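Local atomic coordinates of alpha-acetolactate decarboxylase (Bacillus subtilis subsp. subtilis str. 168, PDB entry 5XNE), a protein that catalyses the decarboxylation of (2S)-2-acetolactate to (R)-acetoin, a step on the route from pyruvate to butane-2,3-diol. Residues Ile4-Thr9 and Phe72-Phe77; Leu108-Arg113 and Ile199-Asn204. All blocks are in the same frame, centred on the assembly; numbering follows the deposited sequence.

Contact 1 (Ile4-Thr9 and Phe72-Phe77); sequences IYQVST and FCSFTF
Y5 and V7 face F75 and C73 as the hydrogen-bonded pairs of an antiparallel beta pairing, the axes of 4-7 and 73-76 passing 4.6 Å apart at 161°; strand 195-208 pairs with the outer edge of the first strand and 33-37 with that of the second. Y5 N donates to F75 O, and F75 N answers to Y5 O; at the other end V7 N gives a firm bond to C73 O, whereas C73 N to V7 O, at 3.4 Å, is weak. Between these pairs Q6 sits opposite S74, on the other face. The hydroxyl of S74 donates through OG to Q6 OE1 (2.7 Å), tilted from the amide plane. With CG anti to the backbone N, a bend at chi2 (57°) turns the glutamine amide along the strand toward S8, and NE2 donates to S8 O at 3.1 Å. A leucine here would probably leave both S74 OG and S8 O without these partners. On the face of Y5 and V7, the sulfur of C73 lies against the valine, SG to V7 CB 3.7 Å, and the Y5 ring stacks on Y30. F72, whose side chain comes within about 6 Å of the bound zinc ion, sets ring atom CE1 3.3 Å from Q6 NE2, with amide and ring planes 36° apart.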
loop_
_atom_site.group_PDB
_atom_site.type_symbol
_atom_site.label_atom_id
_atom_site.label_comp_id
_atom_site.label_asym_id
_atom_site.label_seq_id
_atom_site.Cartn_x
_atom_site.Cartn_y
_atom_site.Cartn_z
ATOM N N ILE B 4 6.119 0.147 8.935
ATOM C CA ILE B 4 7.099 -0.195 7.910
ATOM C C ILE B 4 7.265 1.046 7.035
ATOM O O ILE B 4 6.270 1.604 6.556
ATOM C CB ILE B 4 6.649 -1.376 7.038
ATOM C CG1 ILE B 4 6.239 -2.579 7.897
ATOM C CG2 ILE B 4 7.739 -1.732 6.027
ATOM C CD1 ILE B 4 7.381 -3.177 8.711
ATOM N N TYR B 5 8.499 1.496 6.848
ATOM C CA TYR B 5 8.781 2.591 5.926
ATOM C C TYR B 5 9.204 1.972 4.605
ATOM O O TYR B 5 10.262 1.337 4.511
ATOM C CB TYR B 5 9.876 3.525 6.455
ATOM C CG TYR B 5 10.035 4.780 5.631
ATOM C CD1 TYR B 5 9.138 5.827 5.775
ATOM C CD2 TYR B 5 11.077 4.919 4.719
ATOM C CE1 TYR B 5 9.255 6.989 5.036
ATOM C CE2 TYR B 5 11.209 6.092 3.968
ATOM C CZ TYR B 5 10.289 7.115 4.135
ATOM O OH TYR B 5 10.380 8.287 3.411
ATOM N N GLN B 6 8.355 2.132 3.597
ATOM C CA GLN B 6 8.514 1.460 2.310
ATOM C C GLN B 6 8.958 2.445 1.234
ATOM O O GLN B 6 8.230 3.391 0.909
ATOM C CB GLN B 6 7.201 0.782 1.913
ATOM C CG GLN B 6 7.222 0.091 0.575
ATOM C CD GLN B 6 8.298 -0.952 0.487
ATOM O OE1 GLN B 6 8.394 -1.825 1.348
ATOM N NE2 GLN B 6 9.122 -0.878 -0.557
ATOM N N VAL B 7 10.157 2.228 0.693
ATOM C CA VAL B 7 10.702 3.090 -0.354
ATOM C C VAL B 7 10.349 2.499 -1.723
ATOM O O VAL B 7 10.859 1.443 -2.112
ATOM C CB VAL B 7 12.230 3.248 -0.197
ATOM C CG1 VAL B 7 12.834 3.960 -1.406
ATOM C CG2 VAL B 7 12.551 4.017 1.082
ATOM N N SER B 8 9.426 3.178 -2.413
ATOM C CA SER B 8 8.943 2.826 -3.758
ATOM C C SER B 8 8.290 1.440 -3.837
ATOM O O SER B 8 7.930 0.851 -2.803
ATOM C CB SER B 8 10.088 2.923 -4.781
ATOM O OG SER B 8 9.576 2.992 -6.110
ATOM N N THR B 9 8.104 0.934 -5.057
ATOM C CA THR B 9 7.333 -0.292 -5.252
ATOM C C THR B 9 8.098 -1.378 -5.983
ATOM O O THR B 9 8.982 -1.108 -6.811
ATOM C CB THR B 9 6.021 -0.045 -6.051
ATOM O OG1 THR B 9 6.328 0.135 -7.446
ATOM C CG2 THR B 9 5.280 1.169 -5.508
ATOM N N PHE B 72 14.529 0.878 -4.047
ATOM C CA PHE B 72 13.597 -0.037 -3.388
ATOM C C PHE B 72 14.209 -0.592 -2.115
ATOM O O PHE B 72 15.263 -1.220 -2.153
ATOM C CB PHE B 72 13.225 -1.201 -4.319
ATOM C CG PHE B 72 12.278 -2.184 -3.700
ATOM C CD1 PHE B 72 10.920 -1.907 -3.647
ATOM C CD2 PHE B 72 12.734 -3.369 -3.156
ATOM C CE1 PHE B 72 10.027 -2.804 -3.063
ATOM C CE2 PHE B 72 11.844 -4.275 -2.569
ATOM C CZ PHE B 72 10.486 -3.985 -2.527
ATOM N N CYS B 73 13.530 -0.365 -0.995
ATOM C CA CYS B 73 13.974 -0.906 0.282
ATOM C C CYS B 73 12.850 -0.719 1.301
ATOM O O CYS B 73 11.862 -0.007 1.037
ATOM C CB CYS B 73 15.292 -0.241 0.747
ATOM S SG CYS B 73 15.404 1.558 0.580
ATOM N N SER B 74 12.994 -1.387 2.450
ATOM C CA SER B 74 11.970 -1.395 3.491
ATOM C C SER B 74 12.680 -1.282 4.844
ATOM O O SER B 74 13.656 -2.000 5.067
ATOM C CB SER B 74 11.140 -2.692 3.449
ATOM O OG SER B 74 10.658 -3.009 2.149
ATOM N N PHE B 75 12.174 -0.427 5.730
ATOM C CA PHE B 75 12.802 -0.205 7.049
ATOM C C PHE B 75 11.795 -0.216 8.173
ATOM O O PHE B 75 10.618 0.078 7.972
ATOM C CB PHE B 75 13.534 1.134 7.086
ATOM C CG PHE B 75 14.555 1.280 6.019
ATOM C CD1 PHE B 75 15.793 0.667 6.138
ATOM C CD2 PHE B 75 14.277 2.034 4.889
ATOM C CE1 PHE B 75 16.744 0.787 5.134
ATOM C CE2 PHE B 75 15.224 2.158 3.880
ATOM C CZ PHE B 75 16.457 1.543 4.007
ATOM N N THR B 76 12.271 -0.523 9.378
ATOM C CA THR B 76 11.447 -0.313 10.554
ATOM C C THR B 76 12.347 -0.150 11.755
ATOM O O THR B 76 13.543 -0.475 11.693
ATOM C CB THR B 76 10.468 -1.473 10.782
ATOM O OG1 THR B 76 9.423 -1.047 11.662
ATOM C CG2 THR B 76 11.180 -2.671 11.387
ATOM N N PHE B 77 11.774 0.358 12.838
ATOM C CA PHE B 77 12.459 0.324 14.120
ATOM C C PHE B 77 12.000 -0.949 14.810
ATOM O O PHE B 77 10.843 -1.063 15.242
ATOM C CB PHE B 77 12.155 1.574 14.956
ATOM C CG PHE B 77 12.862 2.800 14.470
ATOM C CD1 PHE B 77 14.237 2.939 14.646
ATOM C CD2 PHE B 77 12.166 3.797 13.802
ATOM C CE1 PHE B 77 14.901 4.068 14.182
ATOM C CE2 PHE B 77 12.822 4.930 13.335
ATOM C CZ PHE B 77 14.182 5.067 13.519
#

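Contact 2 (Leu108-Arg113 and Ile199-Asn204); sequences LFYAIR and ISQKMN
F109 and K202, then A111 and S200, are the hydrogen-bonded pairs of an antiparallel beta pairing, alternating with the non-hydrogen-bonded pairs Y110-Q201 and I112-I199; the strands run at 164°. A111 N and S200 O bond at 2.8 Å, and S200 N returns the bond to A111 O. On the face of Y110 and Q201 the tyrosine ring and the glutamine chain run side by side in the same direction, the CB and CG methylenes of Q201 pressing on ring atom CE2 (3.7 Å from CB), with ring and amide planes 84° apart. I199 fills the next position along the ring: its methyl CG2 comes 3.8 Å from Y110 CD2, while CG1 lies alongside I112 CG1. At the end of the glutamine chain L108 crosses it obliquely. With its CG anti to the carbonyl carbon (chi1 -56°) and CD1 anti to CA, the leucine extends CD1 to the Q201 amide, where this methyl also nears the M203 sulfur; CD2 meets SD and CE of M203. The second subunit adds to this end, L209 of that chain packing on L108 and P210 on M203. L108 CD1 lies 3.6 Å from Q201 CD, while L108 CD2 meets M203 SD at 3.8 Å.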
loop_
_atom_site.group_PDB
_atom_site.type_symbol
_atom_site.label_atom_id
_atom_site.label_comp_id
_atom_site.label_asym_id
_atom_site.label_seq_id
_atom_site.Cartn_x
_atom_site.Cartn_y
_atom_site.Cartn_z
ATOM N N LEU B 108 -1.455 -8.261 8.953
ATOM C CA LEU B 108 -0.567 -7.238 9.496
ATOM C C LEU B 108 0.825 -7.368 8.907
ATOM O O LEU B 108 1.129 -8.351 8.249
ATOM C CB LEU B 108 -0.483 -7.333 11.018
ATOM C CG LEU B 108 -1.818 -7.259 11.754
ATOM C CD1 LEU B 108 -1.561 -7.403 13.260
ATOM C CD2 LEU B 108 -2.537 -5.965 11.432
ATOM N N PHE B 109 1.662 -6.364 9.137
ATOM C CA PHE B 109 3.065 -6.403 8.700
ATOM C C PHE B 109 3.965 -6.863 9.839
ATOM O O PHE B 109 3.743 -6.479 10.989
ATOM C CB PHE B 109 3.518 -5.022 8.226
ATOM C CG PHE B 109 2.838 -4.552 6.965
ATOM C CD1 PHE B 109 1.542 -4.035 6.999
ATOM C CD2 PHE B 109 3.503 -4.608 5.746
ATOM C CE1 PHE B 109 0.918 -3.606 5.822
ATOM C CE2 PHE B 109 2.885 -4.173 4.572
ATOM C CZ PHE B 109 1.600 -3.674 4.619
ATOM N N TYR B 110 4.981 -7.674 9.532
ATOM C CA TYR B 110 5.938 -8.099 10.558
ATOM C C TYR B 110 7.365 -7.960 10.066
ATOM O O TYR B 110 7.652 -8.197 8.892
ATOM C CB TYR B 110 5.709 -9.563 10.983
ATOM C CG TYR B 110 4.318 -9.828 11.487
ATOM C CD1 TYR B 110 3.307 -10.190 10.608
ATOM C CD2 TYR B 110 4.009 -9.687 12.833
ATOM C CE1 TYR B 110 2.011 -10.428 11.055
ATOM C CE2 TYR B 110 2.716 -9.918 13.293
ATOM C CZ TYR B 110 1.726 -10.286 12.391
ATOM O OH TYR B 110 0.437 -10.518 12.832
ATOM N N ALA B 111 8.258 -7.588 10.970
ATOM C CA ALA B 111 9.680 -7.749 10.725
ATOM C C ALA B 111 10.090 -9.027 11.428
ATOM O O ALA B 111 9.570 -9.349 12.509
ATOM C CB ALA B 111 10.476 -6.572 11.241
ATOM N N ILE B 112 11.003 -9.768 10.822
ATOM C CA ILE B 112 11.412 -11.036 11.408
ATOM C C ILE B 112 12.911 -11.238 11.278
ATOM O O ILE B 112 13.525 -10.915 10.259
ATOM C CB ILE B 112 10.646 -12.210 10.769
ATOM C CG1 ILE B 112 11.042 -13.547 11.414
ATOM C CG2 ILE B 112 10.908 -12.270 9.295
ATOM C CD1 ILE B 112 10.152 -14.697 10.972
ATOM N N ARG B 113 13.490 -11.795 12.342
ATOM C CA ARG B 113 14.915 -12.012 12.437
ATOM C C ARG B 113 15.193 -13.394 13.003
ATOM O O ARG B 113 14.581 -13.804 13.989
ATOM C CB ARG B 113 15.542 -10.939 13.316
ATOM C CG ARG B 113 17.016 -11.033 13.475
ATOM C CD ARG B 113 17.479 -9.889 14.343
ATOM N NE ARG B 113 18.870 -10.056 14.700
ATOM C CZ ARG B 113 19.605 -9.106 15.256
ATOM N NH1 ARG B 113 19.074 -7.906 15.478
ATOM N NH2 ARG B 113 20.870 -9.357 15.563
ATOM N N ILE B 199 10.319 -11.435 16.385
ATOM C CA ILE B 199 9.315 -10.883 15.466
ATOM C C ILE B 199 8.779 -9.553 15.997
ATOM O O ILE B 199 8.546 -9.388 17.208
ATOM C CB ILE B 199 8.149 -11.870 15.247
ATOM C CG1 ILE B 199 8.671 -13.191 14.677
ATOM C CG2 ILE B 199 7.102 -11.285 14.309
ATOM C CD1 ILE B 199 7.604 -14.241 14.453
ATOM N N SER B 200 8.600 -8.594 15.086
ATOM C CA SER B 200 8.111 -7.268 15.437
ATOM C C SER B 200 6.864 -6.963 14.606
ATOM O O SER B 200 6.899 -7.026 13.380
ATOM C CB SER B 200 9.203 -6.223 15.205
ATOM O OG SER B 200 8.832 -4.950 15.705
ATOM N N GLN B 201 5.759 -6.653 15.277
ATOM C CA GLN B 201 4.477 -6.440 14.609
ATOM C C GLN B 201 4.268 -4.954 14.323
ATOM O O GLN B 201 4.483 -4.115 15.196
ATOM C CB GLN B 201 3.334 -6.987 15.483
ATOM C CG GLN B 201 1.935 -6.633 14.994
ATOM C CD GLN B 201 0.863 -7.176 15.922
ATOM O OE1 GLN B 201 0.816 -8.374 16.191
ATOM N NE2 GLN B 201 0.010 -6.294 16.427
ATOM N N LYS B 202 3.838 -4.624 13.109
ATOM C CA LYS B 202 3.611 -3.225 12.740
ATOM C C LYS B 202 2.189 -3.000 12.194
ATOM O O LYS B 202 1.694 -3.810 11.396
ATOM C CB LYS B 202 4.655 -2.773 11.707
ATOM C CG LYS B 202 6.105 -2.791 12.223
ATOM C CD LYS B 202 6.241 -1.936 13.476
ATOM C CE LYS B 202 7.663 -1.905 14.005
ATOM N NZ LYS B 202 8.130 -3.271 14.190
ATOM N N MET B 203 1.555 -1.898 12.617
ATOM C CA MET B 203 0.170 -1.586 12.237
ATOM C C MET B 203 0.057 -0.537 11.138
ATOM O O MET B 203 -1.041 -0.163 10.754
ATOM C CB MET B 203 -0.629 -1.089 13.448
ATOM C CG MET B 203 -0.645 -2.031 14.626
ATOM S SD MET B 203 -1.367 -3.614 14.176
ATOM C CE MET B 203 -3.128 -3.220 14.187
ATOM N N ASN B 204 1.194 -0.029 10.670
ATOM C CA ASN B 204 1.212 0.976 9.616
ATOM C C ASN B 204 2.209 0.603 8.542
ATOM O O ASN B 204 3.258 0.029 8.838
ATOM C CB ASN B 204 1.603 2.370 10.135
ATOM C CG ASN B 204 0.572 2.986 11.058
ATOM O OD1 ASN B 204 -0.255 3.815 10.638
ATOM N ND2 ASN B 204 0.639 2.616 12.330
#

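Two closures in series illustrate how a beta-rich chain is tied together. From the N terminus, strand 3-7 enters first, and contact 1 closes a loop of 62 residues when 72-77 returns beside it. Only afterwards does contact 2 open, at 108-113, to be closed 85 residues later by 199-204; the two loops neither nest nor cross. They meet edge to edge, because strand 195-208 runs parallel to strand 3-7 and so links both pairings: I4 N lies 2.9 Å from N204 O, a probable hydrogen bond, and I4 CG1 packs on F109 CB. Contact 1 lies toward the zinc ion, whereas contact 2 leads to the second subunit, where N204 pairs antiparallel with a strand of that chain and the sheet runs on across the interface.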